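Phosphoribosylaminoimidazole carboxylase (Bombyx mori, PDB 4JA0) combines two enzymes of purine biosynthesis in one chain, probably carboxylating aminoimidazole ribonucleotide and then joining the product to aspartate to give SAICAR. Local coordinates at residues T103-T108 against I178-W183; N156-L159 against D163-D166; D166-A171 against I195-D200; T172-E177 against R401-Q406. One frame throughout, in Å; residues are numbered along the deposited sequence.

Interaction 1: T103-T108 against I178-W183. With SO4 (sulfate ion), chain J.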
loop_
_atom_site.group_PDB
_atom_site.type_symbol
_atom_site.label_atom_id
_atom_site.label_comp_id
_atom_site.label_asym_id
_atom_site.label_seq_id
_atom_site.Cartn_x
_atom_site.Cartn_y
_atom_site.Cartn_z
ATOM N N THR A 103 30.987 42.339 5.963
ATOM C CA THR A 103 30.092 41.784 4.932
ATOM C C THR A 103 29.802 42.835 3.878
ATOM O O THR A 103 29.554 43.986 4.221
ATOM C CB THR A 103 28.734 41.289 5.515
ATOM O OG1 THR A 103 28.969 40.490 6.676
ATOM C CG2 THR A 103 28.029 40.421 4.527
ATOM N N ARG A 104 29.809 42.429 2.611
ATOM C CA ARG A 104 29.508 43.321 1.495
ATOM C C ARG A 104 28.429 42.754 0.607
ATOM O O ARG A 104 28.421 41.563 0.337
ATOM C CB ARG A 104 30.744 43.501 0.623
ATOM C CG ARG A 104 31.993 43.751 1.400
ATOM C CD ARG A 104 33.171 43.837 0.471
ATOM N NE ARG A 104 34.423 43.839 1.220
ATOM C CZ ARG A 104 34.979 44.933 1.724
ATOM N NH1 ARG A 104 34.400 46.124 1.553
ATOM N NH2 ARG A 104 36.116 44.836 2.396
ATOM N N ARG A 105 27.556 43.613 0.101
ATOM C CA ARG A 105 26.588 43.190 -0.905
ATOM C C ARG A 105 27.074 43.673 -2.267
ATOM O O ARG A 105 26.883 43.001 -3.277
ATOM C CB ARG A 105 25.185 43.743 -0.570
ATOM C CG ARG A 105 24.135 43.571 -1.666
ATOM C CD ARG A 105 23.831 42.108 -1.955
ATOM N NE ARG A 105 22.943 41.516 -0.961
ATOM C CZ ARG A 105 22.642 40.220 -0.913
ATOM N NH1 ARG A 105 23.171 39.390 -1.800
ATOM N NH2 ARG A 105 21.824 39.751 0.027
ATOM N N LEU A 106 27.753 44.816 -2.268
ATOM C CA LEU A 106 28.256 45.444 -3.479
ATOM C C LEU A 106 29.747 45.590 -3.364
ATOM O O LEU A 106 30.285 45.576 -2.259
ATOM C CB LEU A 106 27.692 46.856 -3.608
ATOM C CG LEU A 106 26.239 47.085 -3.963
ATOM C CD1 LEU A 106 25.986 48.546 -3.999
ATOM C CD2 LEU A 106 25.993 46.513 -5.335
ATOM N N ALA A 107 30.421 45.753 -4.498
ATOM C CA ALA A 107 31.842 46.099 -4.478
ATOM C C ALA A 107 32.024 47.620 -4.346
ATOM O O ALA A 107 31.584 48.405 -5.205
ATOM C CB ALA A 107 32.537 45.580 -5.726
ATOM N N THR A 108 32.656 48.037 -3.253
ATOM C CA THR A 108 32.994 49.441 -3.074
ATOM C C THR A 108 34.068 49.535 -2.011
ATOM O O THR A 108 34.418 48.523 -1.401
ATOM C CB THR A 108 31.780 50.276 -2.631
ATOM O OG1 THR A 108 32.043 51.669 -2.849
ATOM C CG2 THR A 108 31.487 50.029 -1.155
ATOM N N ILE A 178 19.601 40.670 7.826
ATOM C CA ILE A 178 18.524 41.228 8.634
ATOM C C ILE A 178 18.444 42.740 8.538
ATOM O O ILE A 178 17.388 43.292 8.260
ATOM C CB ILE A 178 18.720 40.861 10.117
ATOM C CG1 ILE A 178 18.481 39.370 10.316
ATOM C CG2 ILE A 178 17.805 41.704 11.018
ATOM C CD1 ILE A 178 18.822 38.901 11.681
ATOM N N LEU A 179 19.581 43.390 8.748
ATOM C CA LEU A 179 19.675 44.842 8.694
ATOM C C LEU A 179 19.470 45.348 7.273
ATOM O O LEU A 179 18.918 46.438 7.070
ATOM C CB LEU A 179 21.027 45.306 9.230
ATOM C CG LEU A 179 21.256 44.928 10.690
ATOM C CD1 LEU A 179 22.649 45.318 11.085
ATOM C CD2 LEU A 179 20.241 45.615 11.580
ATOM N N GLU A 180 19.907 44.550 6.301
ATOM C CA GLU A 180 19.736 44.884 4.898
ATOM C C GLU A 180 18.250 44.994 4.648
ATOM O O GLU A 180 17.776 45.918 3.971
ATOM C CB GLU A 180 20.360 43.806 3.995
ATOM C CG GLU A 180 20.297 44.153 2.508
ATOM C CD GLU A 180 20.844 43.084 1.548
ATOM O OE1 GLU A 180 21.276 43.484 0.436
ATOM O OE2 GLU A 180 20.847 41.872 1.878
ATOM N N LYS A 181 17.518 44.043 5.229
ATOM C CA LYS A 181 16.076 43.971 5.092
ATOM C C LYS A 181 15.406 45.165 5.789
ATOM O O LYS A 181 14.592 45.874 5.186
ATOM C CB LYS A 181 15.605 42.648 5.692
ATOM C CG LYS A 181 14.428 42.035 4.979
ATOM C CD LYS A 181 14.775 41.800 3.515
ATOM C CE LYS A 181 15.548 40.522 3.292
ATOM N NZ LYS A 181 15.784 40.330 1.828
ATOM N N ALA A 182 15.818 45.441 7.023
ATOM C CA ALA A 182 15.294 46.570 7.780
ATOM C C ALA A 182 15.447 47.889 7.027
ATOM O O ALA A 182 14.466 48.592 6.808
ATOM C CB ALA A 182 15.969 46.655 9.143
ATOM N N TRP A 183 16.664 48.200 6.589
ATOM C CA TRP A 183 16.919 49.484 5.926
ATOM C C TRP A 183 16.149 49.692 4.627
ATOM O O TRP A 183 15.969 50.841 4.201
ATOM C CB TRP A 183 18.428 49.709 5.693
ATOM C CG TRP A 183 19.106 50.238 6.903
ATOM C CD1 TRP A 183 20.031 49.596 7.678
ATOM C CD2 TRP A 183 18.875 51.507 7.519
ATOM N NE1 TRP A 183 20.416 50.406 8.727
ATOM C CE2 TRP A 183 19.715 51.582 8.654
ATOM C CE3 TRP A 183 18.047 52.591 7.216
ATOM C CZ2 TRP A 183 19.746 52.698 9.487
ATOM C CZ3 TRP A 183 18.078 53.693 8.036
ATOM C CH2 TRP A 183 18.922 53.741 9.162
HETATM S S SO4 J . 36.482 48.984 3.221
HETATM O O1 SO4 J . 37.006 50.340 3.357
HETATM O O2 SO4 J . 36.362 48.729 1.791
HETATM O O3 SO4 J . 37.402 48.024 3.838
HETATM O O4 SO4 J . 35.162 48.853 3.845
#

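Interaction 2: N156-L159 against D163-D166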
loop_
_atom_site.group_PDB
_atom_site.type_symbol
_atom_site.label_atom_id
_atom_site.label_comp_id
_atom_site.label_asym_id
_atom_site.label_seq_id
_atom_site.Cartn_x
_atom_site.Cartn_y
_atom_site.Cartn_z
ATOM N N ASN A 156 38.169 32.926 27.338
ATOM C CA ASN A 156 37.232 32.387 28.321
ATOM C C ASN A 156 37.036 30.880 28.191
ATOM O O ASN A 156 35.925 30.373 28.358
ATOM C CB ASN A 156 35.890 33.133 28.282
ATOM C CG ASN A 156 35.877 34.382 29.191
ATOM O OD1 ASN A 156 36.276 34.327 30.363
ATOM N ND2 ASN A 156 35.411 35.507 28.647
ATOM N N GLY A 157 38.120 30.179 27.856
ATOM C CA GLY A 157 38.118 28.730 27.778
ATOM C C GLY A 157 37.632 28.204 26.449
ATOM O O GLY A 157 37.615 27.002 26.205
ATOM N N LEU A 158 37.238 29.116 25.576
ATOM C CA LEU A 158 36.799 28.720 24.252
ATOM C C LEU A 158 37.935 28.957 23.275
ATOM O O LEU A 158 38.309 30.094 22.973
ATOM C CB LEU A 158 35.553 29.501 23.816
ATOM C CG LEU A 158 35.042 29.104 22.435
ATOM C CD1 LEU A 158 34.518 27.682 22.434
ATOM C CD2 LEU A 158 34.003 30.073 21.941
ATOM N N LEU A 159 38.489 27.865 22.791
ATOM C CA LEU A 159 39.460 27.930 21.731
ATOM C C LEU A 159 38.716 28.048 20.390
ATOM O O LEU A 159 37.776 27.290 20.105
ATOM C CB LEU A 159 40.341 26.678 21.802
ATOM C CG LEU A 159 41.445 26.527 20.776
ATOM C CD1 LEU A 159 42.683 25.882 21.387
ATOM C CD2 LEU A 159 40.897 25.662 19.649
ATOM N N ASP A 163 34.867 25.444 13.712
ATOM C CA ASP A 163 33.469 25.468 14.096
ATOM C C ASP A 163 33.077 26.868 14.563
ATOM O O ASP A 163 32.052 27.414 14.152
ATOM C CB ASP A 163 33.188 24.392 15.167
ATOM C CG ASP A 163 33.106 22.977 14.575
ATOM O OD1 ASP A 163 32.684 22.861 13.399
ATOM O OD2 ASP A 163 33.518 21.996 15.257
ATOM N N GLU A 164 33.921 27.468 15.382
ATOM C CA GLU A 164 33.655 28.806 15.884
ATOM C C GLU A 164 33.728 29.828 14.757
ATOM O O GLU A 164 32.895 30.722 14.663
ATOM C CB GLU A 164 34.635 29.148 16.997
ATOM C CG GLU A 164 34.342 28.423 18.306
ATOM C CD GLU A 164 34.627 26.914 18.252
ATOM O OE1 GLU A 164 33.924 26.157 18.967
ATOM O OE2 GLU A 164 35.545 26.487 17.502
ATOM N N VAL A 165 34.705 29.676 13.878
ATOM C CA VAL A 165 34.781 30.536 12.706
ATOM C C VAL A 165 33.588 30.324 11.773
ATOM O O VAL A 165 33.062 31.295 11.217
ATOM C CB VAL A 165 36.117 30.348 11.964
ATOM C CG1 VAL A 165 36.070 30.952 10.560
ATOM C CG2 VAL A 165 37.252 30.947 12.803
ATOM N N ASP A 166 33.138 29.074 11.632
ATOM C CA ASP A 166 31.953 28.784 10.821
ATOM C C ASP A 166 30.760 29.558 11.365
ATOM O O ASP A 166 30.090 30.265 10.617
ATOM C CB ASP A 166 31.632 27.280 10.785
ATOM C CG ASP A 166 32.591 26.476 9.878
ATOM O OD1 ASP A 166 33.170 27.067 8.932
ATOM O OD2 ASP A 166 32.784 25.253 10.132
#

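Interaction 3: D166-A171 against I195-D200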
loop_
_atom_site.group_PDB
_atom_site.type_symbol
_atom_site.label_atom_id
_atom_site.label_comp_id
_atom_site.label_asym_id
_atom_site.label_seq_id
_atom_site.Cartn_x
_atom_site.Cartn_y
_atom_site.Cartn_z
ATOM N N ASP A 166 33.138 29.074 11.632
ATOM C CA ASP A 166 31.953 28.784 10.821
ATOM C C ASP A 166 30.760 29.558 11.365
ATOM O O ASP A 166 30.090 30.265 10.617
ATOM C CB ASP A 166 31.632 27.280 10.785
ATOM C CG ASP A 166 32.591 26.476 9.878
ATOM O OD1 ASP A 166 33.170 27.067 8.932
ATOM O OD2 ASP A 166 32.784 25.253 10.132
ATOM N N TYR A 167 30.544 29.481 12.673
ATOM C CA TYR A 167 29.434 30.183 13.306
ATOM C C TYR A 167 29.464 31.703 13.064
ATOM O O TYR A 167 28.429 32.315 12.765
ATOM C CB TYR A 167 29.422 29.906 14.807
ATOM C CG TYR A 167 28.376 30.686 15.543
ATOM C CD1 TYR A 167 27.076 30.240 15.586
ATOM C CD2 TYR A 167 28.683 31.881 16.172
ATOM C CE1 TYR A 167 26.099 30.953 16.255
ATOM C CE2 TYR A 167 27.712 32.612 16.845
ATOM C CZ TYR A 167 26.418 32.138 16.882
ATOM O OH TYR A 167 25.426 32.832 17.544
ATOM N N MET A 168 30.649 32.303 13.212
ATOM C CA MET A 168 30.819 33.752 13.061
ATOM C C MET A 168 30.676 34.211 11.605
ATOM O O MET A 168 30.205 35.312 11.343
ATOM C CB MET A 168 32.141 34.210 13.669
ATOM C CG MET A 168 32.129 34.200 15.193
ATOM S SD MET A 168 33.663 34.769 15.977
ATOM C CE MET A 168 34.740 33.344 15.813
ATOM N N ARG A 169 31.078 33.368 10.659
ATOM C CA ARG A 169 30.854 33.705 9.269
ATOM C C ARG A 169 29.382 33.698 9.034
ATOM O O ARG A 169 28.833 34.644 8.489
ATOM C CB ARG A 169 31.495 32.710 8.321
ATOM C CG ARG A 169 31.305 33.049 6.842
ATOM C CD ARG A 169 31.194 31.798 5.970
ATOM N NE ARG A 169 32.025 30.706 6.493
ATOM C CZ ARG A 169 31.547 29.570 6.999
ATOM N NH1 ARG A 169 30.245 29.335 7.005
ATOM N NH2 ARG A 169 32.372 28.652 7.471
ATOM N N LYS A 170 28.726 32.637 9.477
ATOM C CA LYS A 170 27.301 32.511 9.241
ATOM C C LYS A 170 26.528 33.608 9.964
ATOM O O LYS A 170 25.592 34.186 9.400
ATOM C CB LYS A 170 26.805 31.117 9.633
ATOM C CG LYS A 170 27.248 29.986 8.675
ATOM C CD LYS A 170 26.563 28.698 9.029
ATOM C CE LYS A 170 27.165 28.122 10.277
ATOM N NZ LYS A 170 26.358 27.021 10.881
ATOM N N ALA A 171 26.952 33.939 11.178
ATOM C CA ALA A 171 26.273 34.977 11.946
ATOM C C ALA A 171 26.434 36.355 11.330
ATOM O O ALA A 171 25.485 37.131 11.275
ATOM C CB ALA A 171 26.782 34.999 13.381
ATOM N N ILE A 195 31.322 44.113 12.122
ATOM C CA ILE A 195 30.915 43.832 13.484
ATOM C C ILE A 195 32.073 43.134 14.154
ATOM O O ILE A 195 33.024 42.756 13.483
ATOM C CB ILE A 195 29.664 42.938 13.545
ATOM C CG1 ILE A 195 29.903 41.659 12.749
ATOM C CG2 ILE A 195 28.464 43.656 13.008
ATOM C CD1 ILE A 195 28.712 40.706 12.757
ATOM N N GLU A 196 31.976 42.949 15.466
ATOM C CA GLU A 196 32.999 42.250 16.232
ATOM C C GLU A 196 32.356 41.312 17.256
ATOM O O GLU A 196 31.282 41.597 17.759
ATOM C CB GLU A 196 33.928 43.262 16.906
ATOM C CG GLU A 196 34.875 43.979 15.928
ATOM C CD GLU A 196 35.647 45.150 16.557
ATOM O OE1 GLU A 196 35.806 45.179 17.799
ATOM O OE2 GLU A 196 36.086 46.053 15.802
ATOM N N PHE A 197 33.013 40.199 17.566
ATOM C CA PHE A 197 32.477 39.212 18.510
ATOM C C PHE A 197 33.349 39.088 19.760
ATOM O O PHE A 197 34.531 39.451 19.754
ATOM C CB PHE A 197 32.389 37.823 17.869
ATOM C CG PHE A 197 31.338 37.688 16.789
ATOM C CD1 PHE A 197 31.690 37.773 15.439
ATOM C CD2 PHE A 197 30.013 37.412 17.118
ATOM C CE1 PHE A 197 30.725 37.622 14.449
ATOM C CE2 PHE A 197 29.061 37.262 16.139
ATOM C CZ PHE A 197 29.408 37.362 14.806
ATOM N N GLY A 198 32.759 38.564 20.832
ATOM C CA GLY A 198 33.496 38.284 22.053
ATOM C C GLY A 198 33.002 36.965 22.621
ATOM O O GLY A 198 31.977 36.456 22.172
ATOM N N VAL A 199 33.714 36.412 23.600
ATOM C CA VAL A 199 33.307 35.156 24.241
ATOM C C VAL A 199 32.940 35.459 25.694
ATOM O O VAL A 199 33.748 36.041 26.440
ATOM C CB VAL A 199 34.426 34.073 24.172
ATOM C CG1 VAL A 199 33.973 32.789 24.841
ATOM C CG2 VAL A 199 34.841 33.820 22.735
ATOM N N ASP A 200 31.722 35.083 26.090
ATOM C CA ASP A 200 31.229 35.396 27.435
ATOM C C ASP A 200 31.840 34.467 28.459
ATOM O O ASP A 200 32.632 33.594 28.099
ATOM C CB ASP A 200 29.686 35.414 27.512
ATOM C CG ASP A 200 29.041 34.017 27.428
ATOM O OD1 ASP A 200 29.746 32.977 27.400
ATOM O OD2 ASP A 200 27.790 33.965 27.389
#

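Interaction 4: T172-E177 against R401-Q406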
loop_
_atom_site.group_PDB
_atom_site.type_symbol
_atom_site.label_atom_id
_atom_site.label_comp_id
_atom_site.label_asym_id
_atom_site.label_seq_id
_atom_site.Cartn_x
_atom_site.Cartn_y
_atom_site.Cartn_z
ATOM N N THR A 172 27.632 36.644 10.844
ATOM C CA THR A 172 27.915 37.944 10.256
ATOM C C THR A 172 27.061 38.145 9.008
ATOM O O THR A 172 26.442 39.195 8.836
ATOM C CB THR A 172 29.428 38.098 9.917
ATOM O OG1 THR A 172 30.218 37.856 11.090
ATOM C CG2 THR A 172 29.751 39.489 9.372
ATOM N N ILE A 173 27.007 37.141 8.147
ATOM C CA ILE A 173 26.187 37.252 6.953
ATOM C C ILE A 173 24.731 37.458 7.335
ATOM O O ILE A 173 24.038 38.278 6.731
ATOM C CB ILE A 173 26.301 36.013 6.069
ATOM C CG1 ILE A 173 27.751 35.827 5.635
ATOM C CG2 ILE A 173 25.392 36.135 4.869
ATOM C CD1 ILE A 173 28.005 34.532 4.895
ATOM N N LEU A 174 24.282 36.741 8.362
ATOM C CA LEU A 174 22.886 36.805 8.814
ATOM C C LEU A 174 22.473 38.180 9.333
ATOM O O LEU A 174 21.417 38.690 8.977
ATOM C CB LEU A 174 22.659 35.747 9.898
ATOM C CG LEU A 174 21.246 35.564 10.429
ATOM C CD1 LEU A 174 20.299 35.546 9.266
ATOM C CD2 LEU A 174 21.159 34.255 11.168
ATOM N N ILE A 175 23.339 38.784 10.143
ATOM C CA ILE A 175 23.110 40.109 10.716
ATOM C C ILE A 175 23.052 41.162 9.623
ATOM O O ILE A 175 22.217 42.068 9.659
ATOM C CB ILE A 175 24.218 40.458 11.722
ATOM C CG1 ILE A 175 24.015 39.655 12.999
ATOM C CG2 ILE A 175 24.274 41.960 12.011
ATOM C CD1 ILE A 175 25.252 39.605 13.858
ATOM N N PHE A 176 23.949 41.030 8.650
ATOM C CA PHE A 176 23.896 41.865 7.478
ATOM C C PHE A 176 22.547 41.690 6.752
ATOM O O PHE A 176 21.899 42.669 6.386
ATOM C CB PHE A 176 25.025 41.521 6.521
ATOM C CG PHE A 176 24.989 42.327 5.268
ATOM C CD1 PHE A 176 25.643 43.539 5.195
ATOM C CD2 PHE A 176 24.211 41.919 4.185
ATOM C CE1 PHE A 176 25.572 44.293 4.039
ATOM C CE2 PHE A 176 24.127 42.669 3.036
ATOM C CZ PHE A 176 24.806 43.852 2.955
ATOM N N GLU A 177 22.110 40.452 6.560
ATOM C CA GLU A 177 20.888 40.209 5.811
ATOM C C GLU A 177 19.648 40.801 6.503
ATOM O O GLU A 177 18.785 41.411 5.853
ATOM C CB GLU A 177 20.720 38.714 5.593
ATOM C CG GLU A 177 21.630 38.131 4.508
ATOM C CD GLU A 177 21.622 36.605 4.511
ATOM O OE1 GLU A 177 21.249 36.023 5.560
ATOM O OE2 GLU A 177 21.973 35.988 3.473
ATOM N N ARG A 401 13.728 35.623 12.198
ATOM C CA ARG A 401 13.656 34.515 13.163
ATOM C C ARG A 401 13.724 33.140 12.535
ATOM O O ARG A 401 14.210 32.202 13.161
ATOM C CB ARG A 401 12.399 34.615 14.040
ATOM C CG ARG A 401 12.415 35.812 14.978
ATOM C CD ARG A 401 11.556 35.559 16.210
ATOM N NE ARG A 401 10.934 36.784 16.706
ATOM C CZ ARG A 401 10.305 36.900 17.875
ATOM N NH1 ARG A 401 10.211 35.863 18.700
ATOM N NH2 ARG A 401 9.773 38.066 18.224
ATOM N N LEU A 402 13.228 33.023 11.309
ATOM C CA LEU A 402 13.349 31.789 10.554
ATOM C C LEU A 402 14.817 31.521 10.232
ATOM O O LEU A 402 15.298 30.400 10.386
ATOM C CB LEU A 402 12.529 31.868 9.271
ATOM C CG LEU A 402 10.992 31.828 9.413
ATOM C CD1 LEU A 402 10.318 32.206 8.105
ATOM C CD2 LEU A 402 10.491 30.473 9.882
ATOM N N ARG A 403 15.545 32.555 9.808
ATOM C CA ARG A 403 16.954 32.375 9.469
ATOM C C ARG A 403 17.780 32.098 10.696
ATOM O O ARG A 403 18.734 31.318 10.652
ATOM C CB ARG A 403 17.506 33.586 8.753
ATOM C CG ARG A 403 16.737 33.959 7.527
ATOM C CD ARG A 403 17.649 34.572 6.478
ATOM N NE ARG A 403 17.953 33.618 5.420
ATOM C CZ ARG A 403 18.545 33.937 4.277
ATOM N NH1 ARG A 403 18.888 35.187 4.046
ATOM N NH2 ARG A 403 18.785 33.012 3.364
ATOM N N SER A 404 17.396 32.712 11.802
ATOM C CA SER A 404 18.107 32.518 13.049
ATOM C C SER A 404 17.922 31.084 13.529
ATOM O O SER A 404 18.846 30.443 14.034
ATOM C CB SER A 404 17.594 33.524 14.084
ATOM O OG SER A 404 18.217 33.353 15.341
ATOM N N LYS A 405 16.731 30.555 13.314
ATOM C CA LYS A 405 16.453 29.194 13.720
ATOM C C LYS A 405 17.325 28.187 12.939
ATOM O O LYS A 405 17.826 27.213 13.507
ATOM C CB LYS A 405 14.970 28.907 13.516
ATOM C CG LYS A 405 14.526 27.536 13.992
ATOM C CD LYS A 405 13.514 26.917 13.035
ATOM C CE LYS A 405 13.208 25.495 13.450
ATOM N NZ LYS A 405 12.755 25.468 14.871
ATOM N N GLN A 406 17.536 28.451 11.650
ATOM C CA GLN A 406 18.369 27.589 10.828
ATOM C C GLN A 406 19.795 27.591 11.320
ATOM O O GLN A 406 20.433 26.538 11.402
ATOM C CB GLN A 406 18.317 28.037 9.369
ATOM C CG GLN A 406 16.944 27.797 8.762
ATOM C CD GLN A 406 16.837 28.123 7.283
ATOM O OE1 GLN A 406 17.648 28.889 6.721
ATOM N NE2 GLN A 406 15.821 27.531 6.633
#

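Interaction 1: T103-T108 against I178-W183
Arg105 and Glu180 carry this contact alone, and they illustrate how a paired grip can span a gap that no backbone closes: their CA atoms stay 9.1 Å apart. The arginine meets the carboxylate side-on. Its NE donates to Glu180 OE1 at 2.9 Å, and Arg105 NH2 reaches Glu180 OE2 at 3.0 Å, the second bond being nearly straight at 169°. Both oxygens use their syn lone pairs; the two flat groups are nearly coplanar, 21° apart, and each oxygen takes one N-H. The glutamate runs out extended from helix 162-183, whereas the arginine chain folds at chi2 (64°) and chi3 to turn the NE edge of its guanidinium to the acid. This links the corner after strand 100-104 to the last turns of the long helix packed on the same sheet of the SAICAR synthetase part. Next along, Arg104 faces another way: its NH1 gives a hydrogen bond to a sulfate O2 at 3.3 Å, while its NE is paired with Glu130. Because Arg105 and Glu180 are both buried, two matched bonds probably offset the cost of enclosing opposite charges and fix the rotation of both groups.

Interaction 2: N156-L159 against D163-D166
Leu158 and Glu164 meet where a tight beta-hairpin runs into a helix. Strands 154-155 and 158-159 are joined through Asn156 and Gly157, both with positive phi, as in a type I' turn, and helix 162-183 starts soon after. The two main side chains cross obliquely, the leucine methyls meeting CG and OE1 of the glutamate. Leu158 CD2 lies 4.0 Å from Glu164 CG, and the other methyl, Leu158 CD1, rests 3.8 Å from Glu164 OE1. The leucine points toward the helix with CG opposite its own backbone N, and the glutamate bends at chi2 so that its carboxylate folds back over the start of the helix. There Glu164 OE2 receives a hydrogen bond from Gly161 N, as the side chain in the first turn does in a capping box, although a glycine has no side chain to return the bond. Ile205 touches both Leu158 and Glu164 and so extends the apolar part of this surface patch. Leu159 contributes chiefly through its backbone: the carbonyl faces the carboxylate, acceptor to acceptor, with Leu159 O 3.5 Å from Glu164 OE2.

Interaction 3: D166-A171 against I195-D200
Met168 and Phe197 make the central pair, and the thioether meets the ring in two ways. The first is a CH-pi contact: Met168 CG stands over one face of the phenyl, 3.8 Å from the ring centroid of Phe197 and 19° off the normal, displaced toward the CD1 side. The second is a Met-aromatic contact, in which Met168 SD lies obliquely to the same ring, 4.3 Å from the Phe197 centroid. The two side chains run past each other in opposite directions, which carries the sulfur back toward the root of the aromatic residue, Met168 SD being 3.8 Å from Phe197 CB. Here helix 162-183 lies against the antiparallel sheet of the SAICAR synthetase part, and strand 188-200 turns the phenylalanine toward it; CG opposite the backbone carbonyl carbon (chi1 -69°) sets the ring between the strand and the helix. Purely apolar packing follows one turn further along the helix, where Ala171 CB comes to 3.8 Å from Phe197 CZ. A leucine in place of Phe197 would probably lose the flat face on which Met168 CG rests and the edge-to-face contact with Trp101, opening a gap beside Ala171. Ile160 and Trp101 also touch Met168, and Thr172, which follows Ala171, touches the ring of Phe197.

Interaction 4: T172-E177 against R401-Q406
The carboxylate of Glu177 and the guanidinium of Arg403 lie almost parallel, their planes 11° apart, yet they are offset, and the acid approaches obliquely instead of squarely over a face or along an edge. One nitrogen does most of the touching. Arg403 NH1 is 2.9 Å from Glu177 OE1 and 3.2 Å from Glu177 OE2, a salt bridge without the paired, directed hydrogen bonds of a side-on grip. The glutamate chain is extended beyond CG and meets the arginine chain at about a right angle, while bends at chi2 and chi3 of Arg403 bring its tip across. The apolar half of the contact lies beside it. Leu174, with CG opposite its backbone N (chi1 -175°), sends CD1 to within 3.5 Å of Arg403 CB and CD2 to within 4.0 Å of Ser404 CA. The two helical segments run antiparallel at 176°, their axes 10.7 Å apart, so side chains of the SAICAR synthetase part bridge to residues 401-406 of helix 396-420, in the AIR carboxylase part. Arg403 also has a partner outside the chain, its NH2 forming a salt bridge with Glu318 of the second subunit. A glutamine in place of Glu177 would probably leave Arg403 with one acidic mate fewer on this side and hold its NH1 less firmly. With a carboxylate from each of two subunits, the positive charge of Arg403 is likely to be well balanced where the two enzyme parts and a neighbouring copy meet.

All four contacts draw on helix 162-183, each using a different face or level of it. Interactions 1 and 3 are buried and reach one sheet, at the corner after strand 100-104 and on strand 188-200; yet the first is a hydrogen-bonded salt bridge and the third apolar and aromatic. Interaction 2 lies at the surface where the helix begins; its helical segment meets that of interaction 3 at Asp166, and Asn156 ND2 hydrogen-bonds Val199 O of interaction 3. Interaction 4, partly buried, alone leaves the synthetase part, mixing a leucine contact with an ion pair. It touches interaction 1 through Phe176, which packs on Thr103 and Arg105, and interaction 3 through Thr172 and Ile175.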